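Local coordinates for protein oxidoreductase YdhF (Escherichia coli, PDB 1OG6) that probably acts as an NADPH-dependent oxidoreductase of the aldo/keto reductase family, binding the cofactor on a TIM-barrel scaffold, at residues E61-G65 with S113-A118. Residues are numbered along the deposited sequence; the frame is centred on the assembly and turned at random.
Sequences EAAFG and SLINLA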
loop_
_atom_site.group_PDB
_atom_site.type_symbol
_atom_site.label_atom_id
_atom_site.label_comp_id
_atom_site.label_asym_id
_atom_site.label_seq_id
_atom_site.Cartn_x
_atom_site.Cartn_y
_atom_site.Cartn_z
ATOM N N GLU C 61 34.730 -7.470 -4.150
ATOM C CA GLU C 61 34.866 -6.881 -5.486
ATOM C C GLU C 61 36.325 -6.940 -5.916
ATOM O O GLU C 61 36.661 -7.465 -6.980
ATOM C CB GLU C 61 34.444 -5.419 -5.488
ATOM C CG GLU C 61 33.009 -5.152 -5.170
ATOM C CD GLU C 61 32.649 -3.734 -5.520
ATOM O OE1 GLU C 61 33.409 -2.824 -5.124
ATOM O OE2 GLU C 61 31.617 -3.528 -6.192
ATOM N N ALA C 62 37.177 -6.374 -5.065
ATOM C CA ALA C 62 38.613 -6.330 -5.282
ATOM C C ALA C 62 39.173 -7.727 -5.563
ATOM O O ALA C 62 39.924 -7.929 -6.518
ATOM C CB ALA C 62 39.284 -5.728 -4.060
ATOM N N ALA C 63 38.802 -8.688 -4.727
ATOM C CA ALA C 63 39.267 -10.053 -4.887
ATOM C C ALA C 63 38.928 -10.589 -6.267
ATOM O O ALA C 63 39.739 -11.283 -6.879
ATOM C CB ALA C 63 38.645 -10.931 -3.827
ATOM N N PHE C 64 37.724 -10.266 -6.744
ATOM C CA PHE C 64 37.217 -10.705 -8.053
ATOM C C PHE C 64 37.920 -9.990 -9.214
ATOM O O PHE C 64 38.083 -10.552 -10.300
ATOM C CB PHE C 64 35.712 -10.436 -8.123
ATOM C CG PHE C 64 35.041 -10.944 -9.379
ATOM C CD1 PHE C 64 34.754 -12.295 -9.539
ATOM C CD2 PHE C 64 34.614 -10.054 -10.363
ATOM C CE1 PHE C 64 34.043 -12.747 -10.654
ATOM C CE2 PHE C 64 33.905 -10.500 -11.479
ATOM C CZ PHE C 64 33.617 -11.847 -11.622
ATOM N N GLY C 65 38.327 -8.749 -8.975
ATOM C CA GLY C 65 39.012 -7.980 -9.997
ATOM C C GLY C 65 40.395 -8.519 -10.295
ATOM O O GLY C 65 40.977 -8.201 -11.324
ATOM N N SER C 113 34.124 0.578 -7.584
ATOM C CA SER C 113 33.770 -0.748 -8.051
ATOM C C SER C 113 34.426 -0.998 -9.397
ATOM O O SER C 113 34.969 -2.080 -9.620
ATOM C CB SER C 113 32.254 -0.878 -8.168
ATOM O OG SER C 113 31.635 -0.607 -6.921
ATOM N N LEU C 114 34.377 -0.011 -10.292
ATOM C CA LEU C 114 35.014 -0.164 -11.596
ATOM C C LEU C 114 36.492 -0.460 -11.355
ATOM O O LEU C 114 37.078 -1.318 -12.007
ATOM C CB LEU C 114 34.911 1.112 -12.440
ATOM C CG LEU C 114 33.638 1.597 -13.134
ATOM C CD1 LEU C 114 32.850 0.419 -13.621
ATOM C CD2 LEU C 114 32.810 2.423 -12.194
ATOM N N ILE C 115 37.085 0.258 -10.404
ATOM C CA ILE C 115 38.500 0.092 -10.068
ATOM C C ILE C 115 38.835 -1.262 -9.440
ATOM O O ILE C 115 39.820 -1.892 -9.820
ATOM C CB ILE C 115 38.990 1.232 -9.117
ATOM C CG1 ILE C 115 39.310 2.487 -9.933
ATOM C CG2 ILE C 115 40.208 0.787 -8.324
ATOM C CD1 ILE C 115 39.796 3.657 -9.098
ATOM N N ASN C 116 38.018 -1.704 -8.487
ATOM C CA ASN C 116 38.247 -2.973 -7.809
ATOM C C ASN C 116 38.065 -4.174 -8.718
ATOM O O ASN C 116 38.846 -5.122 -8.654
ATOM C CB ASN C 116 37.314 -3.096 -6.614
ATOM C CG ASN C 116 37.428 -1.918 -5.681
ATOM O OD1 ASN C 116 38.513 -1.608 -5.190
ATOM N ND2 ASN C 116 36.310 -1.248 -5.432
ATOM N N LEU C 117 37.039 -4.134 -9.562
ATOM C CA LEU C 117 36.768 -5.230 -10.489
ATOM C C LEU C 117 37.620 -5.165 -11.758
ATOM O O LEU C 117 37.489 -6.003 -12.651
ATOM C CB LEU C 117 35.287 -5.243 -10.865
ATOM C CG LEU C 117 34.317 -5.508 -9.717
ATOM C CD1 LEU C 117 32.889 -5.534 -10.238
ATOM C CD2 LEU C 117 34.666 -6.829 -9.059
ATOM N N ALA C 118 38.497 -4.171 -11.834
ATOM C CA ALA C 118 39.358 -4.007 -12.994
ATOM C C ALA C 118 38.518 -4.024 -14.261
ATOM O O ALA C 118 38.873 -4.681 -15.238
ATOM C CB ALA C 118 40.394 -5.120 -13.046
#
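Glu-61 reaches across to the neighbouring helix with both oxygens of its carboxylate. OE2 lies 3.0 Å from OG of Ser-113, while OE1 takes a weak, bent hydrogen bond of 3.3 Å from ND2 of Asn-116, whose amide plane is turned 45° from the carboxylate. An acid long enough to bridge the gap suits this place: CG anti to its carbonyl carbon (chi1 -64°) and a chain extended beyond bring the carboxylate to the Asn-116 amide and beside the Ser-113 hydroxyl. One turn on from Ser-113, Leu-117 puts methyl CD2 against CB of Glu-61 and at the edge of the Phe-64 ring, 3.5 Å from CD2 of the phenylalanine. Gly-65 lets the backbones touch, its CA 3.2 Å from O of Asn-116 in a CA-H...O contact; any CB would clash with that oxygen. In the second shell, Ser-82 hydrogen-bonds OE2 of Glu-61, and Ser-113 OG has Ser-109 O as a hydrogen-bond partner. With an alanine at position 61, Ser-82 and the Asn-116 amide would probably lose the carboxylate they share. Ile-80 and Leu-122, on adjacent strands, back Leu-117. Ala-118, with positive phi, ends its helix in a Schellman motif. Such packing of successive outer helices over parallel strands typifies the aldo/keto reductase TIM barrel.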